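Local atomic coordinates of DUF3863 domain-containing protein (Parabacteroides distasonis, PDB entry 3LM3), a protein that is of unknown function but probably belongs to the glycoside hydrolases or carbohydrate deacetylases, acting on a substrate not yet identified. Residues N20-L25 with G323-L328; V36-K41 with A80-R85; L152-L157 with A394-D399; E248-W253 with C300-M305; K360-M363 with R368-L371. All coordinates share one frame; numbering follows the deposited sequence.

Overall arrangement
Contacts 1, 2 and 4 lie in the larger helix-and-strand part of the chain, contact 5 in the separate four-stranded antiparallel sheet, and contact 3 joins the former to the loop after that sheet. Contact 1 joins strand 21-29 of the curled parallel sheet to helix 322-332, and its loop encloses contacts 2 and 4. Contacts 1 and 4 touch directly, through L25 CD2 and M303 CE at 3.8 Å. Contact 2 lies at the surface, its centre about 40 Å from that of contact 5. The segments of contact 3 alternate with those of contact 1, and its own loop encloses contacts 4 and 5. Residues 394-399 return to helix 154-163 and join the two parts.

Contact 1: residues N20-L25 with G323-L328; sequences NRFVTL and GEFGEL
Strand 21-25 and helix 323-328 run at 139° to each other, their axes 9.0 Å apart at the closest, and the backbones come nearest at T24 and F325, whose CA atoms lie 7.2 Å apart. F325 has its CG anti to the backbone N (chi1 173°), which carries the ring out from the helix toward F22, and its CD1 sits over one face of the F22 ring, 3.7 Å from F22 CG. The two rings are tilted by 51° with centroids 5.3 Å apart, so the pair is neither a parallel stack nor edge-to-face. T24 packs at the root of F325, its CG2 within 3.4 Å of F325 CB.

F22 and T24 belong to one face of a curled parallel sheet, consistent with the barrel-like fold expected of this glycoside hydrolase/deacetylase clan. V23 points away from helix 323-328 and packs on helix 255-277 instead. W281 of the adjoining strand 280-287 stacks on F325 and hydrogen-bonds T24 OG1 through its indole nitrogen, leaving CG2 as the branch of T24 that faces the helix. One turn after F325, L328 lies roughly at right angles to F22, with L328 CD1 3.6 Å from F22 CE1.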
# COMPACT_ATOMS: atom_id res chain seq x y z
N ASN A 20 -16.58 10.04 0.51
CA ASN A 20 -16.55 8.93 1.44
C ASN A 20 -15.13 8.63 1.93
O ASN A 20 -14.13 9.03 1.31
CB ASN A 20 -17.15 7.69 0.77
CG ASN A 20 -18.66 7.67 0.80
OD1 ASN A 20 -19.28 7.93 1.84
ND2 ASN A 20 -19.27 7.33 -0.34
N ARG A 21 -15.08 7.93 3.06
CA ARG A 21 -13.85 7.48 3.72
C ARG A 21 -13.82 5.96 3.66
O ARG A 21 -14.85 5.32 3.93
CB ARG A 21 -13.84 7.96 5.17
CG ARG A 21 -13.81 9.45 5.34
CD ARG A 21 -13.98 9.84 6.79
NE ARG A 21 -13.83 11.28 6.98
CZ ARG A 21 -14.79 12.17 6.80
NH1 ARG A 21 -16.00 11.81 6.42
NH2 ARG A 21 -14.51 13.46 7.01
N PHE A 22 -12.68 5.39 3.27
CA PHE A 22 -12.54 3.97 3.06
C PHE A 22 -11.30 3.44 3.77
O PHE A 22 -10.25 4.08 3.74
CB PHE A 22 -12.36 3.66 1.59
CG PHE A 22 -13.53 4.07 0.76
CD1 PHE A 22 -14.58 3.20 0.58
CD2 PHE A 22 -13.60 5.32 0.18
CE1 PHE A 22 -15.69 3.59 -0.17
CE2 PHE A 22 -14.73 5.73 -0.54
CZ PHE A 22 -15.76 4.83 -0.73
N VAL A 23 -11.45 2.25 4.36
CA VAL A 23 -10.32 1.45 4.83
C VAL A 23 -10.35 0.13 4.08
O VAL A 23 -11.38 -0.56 4.11
CB VAL A 23 -10.34 1.17 6.34
CG1 VAL A 23 -9.25 0.16 6.74
CG2 VAL A 23 -10.21 2.46 7.15
N THR A 24 -9.25 -0.22 3.45
CA THR A 24 -9.10 -1.52 2.81
C THR A 24 -8.05 -2.31 3.57
O THR A 24 -6.86 -1.95 3.56
CB THR A 24 -8.72 -1.40 1.34
OG1 THR A 24 -7.50 -0.67 1.18
CG2 THR A 24 -9.81 -0.71 0.52
N LEU A 25 -8.46 -3.39 4.23
CA LEU A 25 -7.58 -4.30 4.94
C LEU A 25 -7.42 -5.59 4.16
O LEU A 25 -8.38 -6.12 3.59
CB LEU A 25 -8.18 -4.67 6.30
CG LEU A 25 -7.48 -5.79 7.08
CD1 LEU A 25 -6.06 -5.38 7.49
CD2 LEU A 25 -8.32 -6.19 8.32
N GLY A 323 -10.18 -4.84 -3.78
CA GLY A 323 -10.77 -4.87 -5.10
C GLY A 323 -11.99 -3.96 -5.22
O GLY A 323 -12.17 -3.28 -6.24
N GLU A 324 -12.86 -3.95 -4.21
CA GLU A 324 -14.07 -3.10 -4.26
C GLU A 324 -13.67 -1.64 -4.32
O GLU A 324 -14.24 -0.84 -5.08
CB GLU A 324 -14.92 -3.26 -3.00
CG GLU A 324 -15.84 -4.37 -2.92
CD GLU A 324 -16.62 -4.15 -1.63
OE1 GLU A 324 -16.10 -4.53 -0.57
OE2 GLU A 324 -17.66 -3.46 -1.64
N PHE A 325 -12.71 -1.24 -3.49
CA PHE A 325 -12.28 0.14 -3.46
C PHE A 325 -11.67 0.53 -4.80
O PHE A 325 -11.97 1.59 -5.33
CB PHE A 325 -11.28 0.40 -2.32
CG PHE A 325 -10.71 1.79 -2.39
CD1 PHE A 325 -11.49 2.90 -2.08
CD2 PHE A 325 -9.41 2.00 -2.85
CE1 PHE A 325 -10.98 4.19 -2.26
CE2 PHE A 325 -8.91 3.24 -3.03
CZ PHE A 325 -9.67 4.37 -2.71
N GLY A 326 -10.78 -0.30 -5.34
CA GLY A 326 -10.18 0.02 -6.64
C GLY A 326 -11.22 0.19 -7.72
O GLY A 326 -11.10 1.07 -8.56
N GLU A 327 -12.26 -0.65 -7.70
CA GLU A 327 -13.31 -0.51 -8.72
C GLU A 327 -14.18 0.71 -8.45
O GLU A 327 -14.62 1.33 -9.42
CB GLU A 327 -14.15 -1.76 -8.86
CG GLU A 327 -13.40 -2.93 -9.50
CD GLU A 327 -13.05 -2.70 -10.96
OE1 GLU A 327 -13.58 -1.78 -11.63
OE2 GLU A 327 -12.21 -3.46 -11.45
N LEU A 328 -14.38 1.12 -7.19
CA LEU A 328 -15.05 2.40 -6.94
C LEU A 328 -14.25 3.56 -7.53
O LEU A 328 -14.81 4.48 -8.14
CB LEU A 328 -15.28 2.65 -5.44
CG LEU A 328 -16.40 1.88 -4.80
CD1 LEU A 328 -16.32 1.99 -3.28
CD2 LEU A 328 -17.78 2.35 -5.35

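Contact 2: residues V36-K41 with A80-R85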
# COMPACT_ATOMS: atom_id res chain seq x y z
N VAL A 36 7.63 -15.95 -2.88
CA VAL A 36 7.14 -15.33 -4.11
C VAL A 36 6.73 -16.37 -5.14
O VAL A 36 5.98 -16.06 -6.08
CB VAL A 36 8.22 -14.41 -4.73
CG1 VAL A 36 8.53 -13.21 -3.80
CG2 VAL A 36 9.50 -15.15 -5.08
N SER A 37 7.17 -17.61 -4.97
CA SER A 37 6.71 -18.72 -5.81
C SER A 37 6.71 -19.99 -4.98
O SER A 37 6.94 -19.95 -3.77
CB SER A 37 7.56 -18.83 -7.08
OG SER A 37 7.00 -19.76 -7.97
N ARG A 38 6.47 -21.13 -5.61
CA ARG A 38 6.43 -22.38 -4.87
C ARG A 38 7.79 -22.74 -4.26
O ARG A 38 7.89 -23.12 -3.09
CB ARG A 38 5.99 -23.53 -5.77
CG ARG A 38 4.57 -23.40 -6.24
CD ARG A 38 4.18 -24.53 -7.18
NE ARG A 38 2.76 -24.45 -7.60
CZ ARG A 38 2.31 -23.85 -8.72
NH1 ARG A 38 3.16 -23.27 -9.57
NH2 ARG A 38 1.01 -23.86 -9.00
N ASP A 39 8.84 -22.61 -5.07
CA ASP A 39 10.21 -23.01 -4.68
C ASP A 39 11.10 -21.82 -4.34
O ASP A 39 12.28 -21.99 -4.03
CB ASP A 39 10.83 -23.86 -5.80
CG ASP A 39 11.00 -23.07 -7.12
OD1 ASP A 39 10.11 -22.30 -7.50
OD2 ASP A 39 12.05 -23.20 -7.77
N VAL A 40 10.60 -20.59 -4.43
CA VAL A 40 11.41 -19.41 -4.18
C VAL A 40 10.94 -18.81 -2.87
O VAL A 40 10.00 -18.01 -2.84
CB VAL A 40 11.33 -18.39 -5.34
CG1 VAL A 40 12.25 -17.19 -5.08
CG2 VAL A 40 11.69 -19.08 -6.67
N LYS A 41 11.58 -19.26 -1.80
CA LYS A 41 11.26 -18.90 -0.44
C LYS A 41 12.38 -18.04 0.06
O LYS A 41 13.44 -18.54 0.41
CB LYS A 41 11.08 -20.14 0.41
CG LYS A 41 9.93 -21.02 0.01
CD LYS A 41 9.97 -22.31 0.83
CE LYS A 41 8.70 -23.07 0.72
NZ LYS A 41 8.81 -24.37 1.45
N ALA A 80 0.33 -21.49 0.37
CA ALA A 80 -0.83 -21.54 1.26
C ALA A 80 -2.09 -21.99 0.52
O ALA A 80 -2.97 -22.65 1.10
CB ALA A 80 -1.06 -20.22 1.93
N LEU A 81 -2.22 -21.62 -0.76
CA LEU A 81 -3.36 -22.09 -1.57
C LEU A 81 -3.33 -23.58 -1.80
O LEU A 81 -4.38 -24.22 -1.85
CB LEU A 81 -3.38 -21.44 -2.96
CG LEU A 81 -3.83 -20.00 -2.99
CD1 LEU A 81 -3.67 -19.48 -4.43
CD2 LEU A 81 -5.26 -19.85 -2.43
N GLU A 82 -2.13 -24.13 -1.95
CA GLU A 82 -1.98 -25.53 -2.38
C GLU A 82 -1.73 -26.53 -1.27
O GLU A 82 -1.89 -27.74 -1.50
CB GLU A 82 -0.86 -25.62 -3.41
CG GLU A 82 -1.21 -25.00 -4.75
CD GLU A 82 -0.12 -25.16 -5.79
OE1 GLU A 82 1.08 -25.13 -5.44
OE2 GLU A 82 -0.48 -25.28 -6.98
N ASP A 83 -1.39 -26.06 -0.08
CA ASP A 83 -0.96 -26.97 0.98
C ASP A 83 -2.11 -27.88 1.42
O ASP A 83 -3.19 -27.40 1.75
CB ASP A 83 -0.45 -26.19 2.17
CG ASP A 83 0.44 -27.03 3.05
OD1 ASP A 83 -0.07 -27.84 3.84
OD2 ASP A 83 1.68 -26.92 2.89
N GLY A 84 -1.84 -29.18 1.45
CA GLY A 84 -2.86 -30.17 1.76
C GLY A 84 -3.02 -30.48 3.23
O GLY A 84 -3.87 -31.31 3.59
N ARG A 85 -2.19 -29.89 4.08
CA ARG A 85 -2.28 -30.14 5.52
C ARG A 85 -3.53 -29.54 6.17
O ARG A 85 -4.11 -28.58 5.69
CB ARG A 85 -1.00 -29.72 6.26
CG ARG A 85 0.17 -30.63 5.88
CD ARG A 85 1.49 -30.11 6.43
NE ARG A 85 1.94 -28.96 5.64
CZ ARG A 85 3.13 -28.39 5.76
NH1 ARG A 85 3.98 -28.82 6.69
NH2 ARG A 85 3.45 -27.37 4.99
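R38 reaches E82 because both side chains start with CG anti to the carbonyl carbon (chi1 -66° in R38) and then run out extended, R38 from CG to NE and E82 beyond its CG. Their CA atoms are 9.3 Å apart, and the long chains span that gap, meeting at about a right angle. The guanidinium grips the carboxylate side-on: R38 NE donates to E82 OE1 at 2.8 Å and R38 NH2 to E82 OE2 at 2.9 Å, the latter bond nearly straight at 166°. Both oxygens are met on their syn side and lie close to the guanidinium plane, but that plane and the carboxylate are 37° apart, so the bidentate salt bridge is twisted.

The bridge links the loop after strand 21-29 to the end of helix 78-82. R38 NH1 also pairs with E129 of helix 120-138, so one guanidinium serves two acids. A leucine in place of R38 would probably leave the carboxylates of E82 and E129 without their shared positive mate.

Just past E82, D83 OD1 forms an Asx turn by accepting from R85 N at 3.0 Å, and also takes R85 NE at 2.9 Å, while D83 OD2 receives R85 NH2 at 2.8 Å. Since E82 is exposed, solvent is likely to screen its bridge to R38 in part, but two N-H donors on two oxygens should restrict rotation of guanidinium and carboxylate against each other.

Contact 3: residues L152-L157 with A394-D399; sequences LSADNL and AHEPAD
A capping box at the start of helix 154-163 receives the carboxylate of E396, which comes in from the long loop after strand 383-389. S153 is the N-cap: its OG accepts from N156 N at 3.3 Å, and in return S153 N donates to N156 OD1 at 2.9 Å, reaching that oxygen from above its carbonyl plane. A154 N, in the first turn of the helix, takes no part in the box and donates to E396. The bond from A154 N to E396 OE2 measures 2.9 Å with an angle of 161° at the hydrogen, and it uses the syn lone pair of the oxygen.

E396 gets there on an extended chain, with CG anti to the carbonyl carbon (chi1 -65°). F199 N is a second amide donor to OE2, and R120 of helix 120-138 makes a salt bridge with OE1. The helix N terminus and R120 would both tend to stabilise a negative charge on this carboxylate. E396 thus makes the direct bond from residues 394-399 to the start of helix 154-163, while D399 and P397 O also meet R120.

The second oxygen reaches the helix indirectly. A water accepts from D155 N at 2.9 Å and donates to E396 OE1 at 2.6 Å, while OE1 also lies 3.5 Å from S153 CB and OE2 the same distance from A154 CB.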
# COMPACT_ATOMS: atom_id res chain seq x y z
N LEU A 152 4.86 -5.73 -8.34
CA LEU A 152 4.53 -6.20 -9.70
C LEU A 152 5.22 -5.26 -10.70
O LEU A 152 5.62 -4.14 -10.35
CB LEU A 152 3.02 -6.23 -9.96
CG LEU A 152 2.19 -7.16 -9.04
CD1 LEU A 152 0.69 -7.15 -9.40
CD2 LEU A 152 2.72 -8.61 -9.05
N SER A 153 5.43 -5.74 -11.91
CA SER A 153 5.86 -4.89 -13.02
C SER A 153 4.67 -4.35 -13.80
O SER A 153 3.53 -4.87 -13.74
CB SER A 153 6.75 -5.68 -13.98
OG SER A 153 6.03 -6.74 -14.58
N ALA A 154 4.92 -3.36 -14.62
CA ALA A 154 3.90 -2.84 -15.52
C ALA A 154 3.31 -3.96 -16.38
O ALA A 154 2.09 -4.01 -16.62
CB ALA A 154 4.47 -1.71 -16.40
N ASP A 155 4.17 -4.85 -16.85
CA ASP A 155 3.67 -5.93 -17.69
C ASP A 155 2.71 -6.86 -16.94
O ASP A 155 1.74 -7.39 -17.52
CB ASP A 155 4.82 -6.75 -18.26
CG ASP A 155 4.34 -7.82 -19.19
OD1 ASP A 155 3.92 -7.45 -20.29
OD2 ASP A 155 4.34 -9.00 -18.81
N ASN A 156 2.95 -7.06 -15.65
CA ASN A 156 2.06 -7.89 -14.85
C ASN A 156 0.67 -7.22 -14.74
O ASN A 156 -0.37 -7.89 -14.73
CB ASN A 156 2.60 -8.10 -13.43
CG ASN A 156 3.95 -8.77 -13.35
OD1 ASN A 156 4.68 -8.51 -12.38
ND2 ASN A 156 4.28 -9.67 -14.27
N LEU A 157 0.66 -5.90 -14.61
CA LEU A 157 -0.60 -5.16 -14.50
C LEU A 157 -1.38 -5.15 -15.82
O LEU A 157 -2.60 -5.33 -15.84
CB LEU A 157 -0.30 -3.76 -13.98
CG LEU A 157 0.47 -3.74 -12.66
CD1 LEU A 157 0.81 -2.32 -12.24
CD2 LEU A 157 -0.33 -4.44 -11.59
N ALA A 394 10.57 6.51 -18.46
CA ALA A 394 11.01 5.63 -17.40
C ALA A 394 11.23 4.23 -17.95
O ALA A 394 10.75 3.87 -19.03
CB ALA A 394 9.95 5.61 -16.25
N HIS A 395 12.02 3.46 -17.21
CA HIS A 395 12.42 2.08 -17.53
C HIS A 395 12.44 1.22 -16.29
O HIS A 395 13.02 1.68 -15.29
CB HIS A 395 13.86 2.07 -18.08
CG HIS A 395 14.07 2.97 -19.25
ND1 HIS A 395 14.55 4.26 -19.12
CD2 HIS A 395 13.84 2.78 -20.56
CE1 HIS A 395 14.60 4.82 -20.31
NE2 HIS A 395 14.18 3.94 -21.21
N GLU A 396 11.95 -0.01 -16.35
CA GLU A 396 12.08 -0.95 -15.27
C GLU A 396 13.29 -1.84 -15.50
O GLU A 396 13.79 -1.94 -16.64
CB GLU A 396 10.81 -1.82 -15.19
CG GLU A 396 9.53 -1.11 -14.82
CD GLU A 396 8.32 -2.00 -14.97
OE1 GLU A 396 8.40 -3.07 -15.65
OE2 GLU A 396 7.29 -1.68 -14.34
N PRO A 397 13.72 -2.54 -14.45
CA PRO A 397 14.79 -3.54 -14.65
C PRO A 397 14.44 -4.61 -15.67
O PRO A 397 13.28 -5.01 -15.79
CB PRO A 397 14.97 -4.14 -13.25
CG PRO A 397 14.46 -3.10 -12.34
CD PRO A 397 13.34 -2.42 -13.03
N ALA A 398 15.44 -5.08 -16.41
CA ALA A 398 15.30 -6.20 -17.27
C ALA A 398 14.92 -7.42 -16.44
O ALA A 398 15.14 -7.46 -15.20
CB ALA A 398 16.62 -6.44 -18.01
N ASP A 399 14.26 -8.36 -17.09
CA ASP A 399 13.75 -9.55 -16.38
C ASP A 399 14.81 -10.16 -15.44
O ASP A 399 15.90 -10.54 -15.88
CB ASP A 399 13.36 -10.65 -17.37
CG ASP A 399 11.90 -10.69 -17.69
OD1 ASP A 399 11.07 -10.08 -17.01
OD2 ASP A 399 11.57 -11.41 -18.67
O HOH W 1 6.98 -4.45 -17.38

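Contact 4: residues E248-W253 with C300-M305; sequences ETYKGW and CDAMKM
The shortest polar bond here, W253 N to T249 O at 2.8 Å, belongs to the helical turn that presents Y250 to A302; no hydrogen bond crosses between the two segments. The turn at 248-251 is wider than an alpha-helical one, of the pi type. Y250 CA and A302 CA are 6.2 Å apart, close enough for the ring to lie against the helix backbone itself. With its CG anti to the carbonyl carbon (chi1 -68°), Y250 turns its ring toward helix 296-313, and A302 CB comes up beneath the root of the ring, 3.6 Å from Y250 CG. This is an off-centre CH-pi contact, with A302 CB 4.1 Å from the ring centroid and 30° off its normal. A302 O lies over the same face but toward the other end of the ring, 3.8 Å from Y250 CZ.

The contact joins the short helix 247-253 to helix 296-313, consistent with the outer helical layer of a barrel-like fold, and A302 also packs on W286 of strand 280-287. Y250 OH hydrogen-bonds H259 of helix 255-277, so the ring touches a third helix. A serine in place of Y250 would probably open a gap over A302 and leave H259 ND1 without its phenolic partner.

M305, present as selenomethionine, makes a Met-aromatic contact at the edge of the ring. In the conformer described, one of two, its SE lies 4.1 Å from Y250 CE1 and 77° off the ring normal as measured from the centroid.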
# COMPACT_ATOMS: atom_id res chain seq x y z
N GLU A 248 4.94 -1.44 13.56
CA GLU A 248 5.69 -0.26 13.99
C GLU A 248 4.92 0.62 14.96
O GLU A 248 5.43 1.66 15.42
CB GLU A 248 6.11 0.57 12.77
CG GLU A 248 6.98 -0.17 11.79
CD GLU A 248 6.26 -1.08 10.83
OE1 GLU A 248 5.02 -1.04 10.74
OE2 GLU A 248 6.99 -1.87 10.15
N THR A 249 3.69 0.22 15.30
CA THR A 249 2.81 1.03 16.14
C THR A 249 2.28 0.20 17.31
O THR A 249 2.90 0.15 18.36
CB THR A 249 1.67 1.68 15.30
OG1 THR A 249 0.88 0.66 14.65
CG2 THR A 249 2.25 2.65 14.28
N TYR A 250 1.14 -0.48 17.13
CA TYR A 250 0.59 -1.30 18.19
C TYR A 250 1.61 -2.25 18.85
O TYR A 250 1.69 -2.32 20.09
CB TYR A 250 -0.60 -2.13 17.67
CG TYR A 250 -1.79 -1.28 17.33
CD1 TYR A 250 -2.55 -0.68 18.32
CD2 TYR A 250 -2.20 -1.10 16.01
CE1 TYR A 250 -3.63 0.12 18.00
CE2 TYR A 250 -3.31 -0.29 15.69
CZ TYR A 250 -4.02 0.31 16.67
OH TYR A 250 -5.07 1.12 16.31
N LYS A 251 2.39 -2.95 18.04
CA LYS A 251 3.39 -3.89 18.56
C LYS A 251 4.62 -3.13 19.07
O LYS A 251 4.95 -3.23 20.24
CB LYS A 251 3.73 -4.92 17.49
CG LYS A 251 4.50 -6.14 17.97
CD LYS A 251 5.96 -5.90 18.19
CE LYS A 251 6.77 -5.61 16.94
NZ LYS A 251 8.26 -5.64 17.27
N GLY A 252 5.26 -2.35 18.21
CA GLY A 252 6.50 -1.68 18.61
C GLY A 252 6.41 -0.68 19.74
O GLY A 252 7.34 -0.54 20.56
N TRP A 253 5.28 0.04 19.81
CA TRP A 253 5.11 1.05 20.83
C TRP A 253 4.20 0.61 21.98
O TRP A 253 4.07 1.34 22.95
CB TRP A 253 4.52 2.30 20.21
CG TRP A 253 5.38 3.03 19.24
CD1 TRP A 253 6.59 2.65 18.70
CD2 TRP A 253 5.09 4.32 18.68
NE1 TRP A 253 7.08 3.63 17.90
CE2 TRP A 253 6.16 4.66 17.85
CE3 TRP A 253 4.04 5.23 18.83
CZ2 TRP A 253 6.22 5.86 17.16
CZ3 TRP A 253 4.10 6.42 18.16
CH2 TRP A 253 5.16 6.73 17.32
N CYS A 300 -5.28 -9.33 18.55
CA CYS A 300 -6.73 -9.12 18.46
C CYS A 300 -7.19 -7.84 19.16
O CYS A 300 -8.07 -7.14 18.63
CB CYS A 300 -7.48 -10.35 18.92
SG CYS A 300 -7.32 -11.77 17.81
N ASP A 301 -6.61 -7.52 20.32
CA ASP A 301 -6.92 -6.24 20.96
C ASP A 301 -6.52 -5.06 20.07
O ASP A 301 -7.23 -4.08 19.98
CB ASP A 301 -6.23 -6.09 22.33
CG ASP A 301 -6.89 -6.92 23.42
OD1 ASP A 301 -8.00 -7.47 23.23
OD2 ASP A 301 -6.24 -7.02 24.49
N ALA A 302 -5.36 -5.15 19.43
CA ALA A 302 -4.93 -4.10 18.53
C ALA A 302 -5.90 -3.92 17.36
O ALA A 302 -6.25 -2.79 16.98
CB ALA A 302 -3.50 -4.40 18.00
N MSE A 303 -6.35 -5.04 16.79
CA MSE A 303 -7.30 -4.98 15.67
C MSE A 303 -8.60 -4.34 16.11
O MSE A 303 -9.13 -3.47 15.43
CB MSE A 303 -7.57 -6.40 15.17
CG MSE A 303 -8.63 -6.51 14.09
SE MSE A 303 -8.13 -5.71 12.38
CE MSE A 303 -6.99 -7.14 11.72
N LYS A 304 -9.14 -4.77 17.25
CA LYS A 304 -10.36 -4.20 17.79
C LYS A 304 -10.20 -2.69 18.03
O LYS A 304 -11.10 -1.89 17.73
CB LYS A 304 -10.76 -4.89 19.11
CG LYS A 304 -11.17 -6.35 18.98
CD LYS A 304 -11.45 -6.98 20.37
CE LYS A 304 -11.77 -8.48 20.26
NZ LYS A 304 -11.92 -9.12 21.60
N MSE A 305 -9.06 -2.29 18.58
CA MSE A 305 -8.81 -0.91 18.91
C MSE A 305 -8.79 -0.05 17.63
O MSE A 305 -9.40 1.03 17.55
CB MSE A 305 -7.48 -0.82 19.64
CG MSE A 305 -7.34 0.39 20.45
SE MSE A 305 -5.71 0.37 21.47
CE MSE A 305 -6.39 -0.56 23.05

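Contact 5: residues K360-M363 with R368-L371; sequences KWFM and RLAL
The methyl of A370 is the bump that sits on the broad face of W361: A370 CB stands 3.4 Å from the centroid of the six-membered ring and 1° off its normal, a CH-pi contact almost at dead centre. On the opposite face the terminal methyl of selenomethionine M363, CE, lies above the rim, so the indole is held between two methyls. R368 closes one end of it. Its chain is extended from CG to NE and passes obliquely along the indole, bringing R368 CD to 3.5 Å from W361 CZ3. W361 CH2 then sits over one face of the guanidinium, whose plane is turned 65° from that of the ring, so the two do not stack flat. The charge of R368 is met outside the hairpin by D386 and D185.

The two strands form a beta hairpin, antiparallel at 170°, at the middle of a four-stranded sheet. K360-L371 and F362-L369 are hydrogen-bonded pairs, with F362 N to L369 O and L369 N to F362 O both 2.8 Å; W361-A370 and M363-R368 are the non-hydrogen-bonded ones. That register puts small A370 directly across from large W361.

On the other face of the sheet F362 lies alongside L369, with F362 CD1 4.1 Å from L369 CD2. L371 comes in obliquely further along the same side, its CD1 4.0 Å from F362 CE1, so the CD1-CE1 side of the ring faces the cleft between the two leucines. L369 O lies in the plane of that ring, at its edge, 3.5 Å from F362 CD1.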
# COMPACT_ATOMS: atom_id res chain seq x y z
N LYS A 360 3.99 18.87 2.95
CA LYS A 360 2.95 18.98 1.97
C LYS A 360 3.34 18.12 0.77
O LYS A 360 4.43 18.29 0.21
CB LYS A 360 2.76 20.42 1.51
CG LYS A 360 2.25 21.33 2.60
CD LYS A 360 1.97 22.73 2.12
CE LYS A 360 1.33 23.53 3.24
NZ LYS A 360 1.08 24.98 2.89
N TRP A 361 2.44 17.24 0.34
CA TRP A 361 2.62 16.44 -0.88
C TRP A 361 1.64 16.89 -1.95
O TRP A 361 0.50 17.24 -1.63
CB TRP A 361 2.36 14.95 -0.61
CG TRP A 361 3.55 14.16 -0.19
CD1 TRP A 361 3.85 13.70 1.07
CD2 TRP A 361 4.64 13.75 -1.03
NE1 TRP A 361 5.04 13.00 1.05
CE2 TRP A 361 5.54 13.02 -0.23
CE3 TRP A 361 4.94 13.93 -2.39
CZ2 TRP A 361 6.71 12.49 -0.74
CZ3 TRP A 361 6.12 13.40 -2.88
CH2 TRP A 361 6.98 12.68 -2.07
N PHE A 362 2.11 16.88 -3.19
CA PHE A 362 1.35 17.17 -4.40
C PHE A 362 1.63 16.04 -5.37
O PHE A 362 2.80 15.72 -5.62
CB PHE A 362 1.80 18.50 -5.01
CG PHE A 362 1.70 19.66 -4.06
CD1 PHE A 362 2.70 19.89 -3.13
CD2 PHE A 362 0.58 20.51 -4.07
CE1 PHE A 362 2.64 20.95 -2.25
CE2 PHE A 362 0.51 21.58 -3.17
CZ PHE A 362 1.53 21.78 -2.27
N MSE A 363 0.59 15.43 -5.91
CA MSE A 363 0.76 14.31 -6.83
C MSE A 363 -0.22 14.45 -7.99
O MSE A 363 -1.43 14.59 -7.79
CB MSE A 363 0.48 12.98 -6.11
CG MSE A 363 1.43 12.68 -4.99
SE MSE A 363 0.66 11.49 -3.67
CE MSE A 363 2.23 11.25 -2.50
N ARG A 368 5.29 14.21 -8.89
CA ARG A 368 4.99 14.44 -7.48
C ARG A 368 6.01 15.41 -6.92
O ARG A 368 7.14 15.51 -7.40
CB ARG A 368 4.95 13.13 -6.68
CG ARG A 368 6.30 12.44 -6.50
CD ARG A 368 6.26 11.22 -5.63
NE ARG A 368 7.58 10.95 -5.07
CZ ARG A 368 7.89 9.92 -4.30
NH1 ARG A 368 7.02 8.94 -4.08
NH2 ARG A 368 9.09 9.85 -3.76
N LEU A 369 5.58 16.08 -5.86
CA LEU A 369 6.35 17.13 -5.21
C LEU A 369 6.06 17.12 -3.72
O LEU A 369 4.90 17.14 -3.34
CB LEU A 369 5.98 18.50 -5.77
CG LEU A 369 6.52 19.76 -5.10
CD1 LEU A 369 8.02 19.93 -5.38
CD2 LEU A 369 5.77 21.02 -5.62
N ALA A 370 7.12 17.15 -2.91
CA ALA A 370 6.98 17.30 -1.45
C ALA A 370 7.76 18.51 -0.95
O ALA A 370 8.94 18.70 -1.30
CB ALA A 370 7.52 16.07 -0.73
N LEU A 371 7.11 19.29 -0.09
CA LEU A 371 7.70 20.45 0.55
C LEU A 371 7.72 20.18 2.06
O LEU A 371 6.73 19.66 2.61
CB LEU A 371 6.86 21.70 0.26
CG LEU A 371 6.65 22.05 -1.20
CD1 LEU A 371 5.71 23.27 -1.31
CD2 LEU A 371 7.97 22.31 -1.89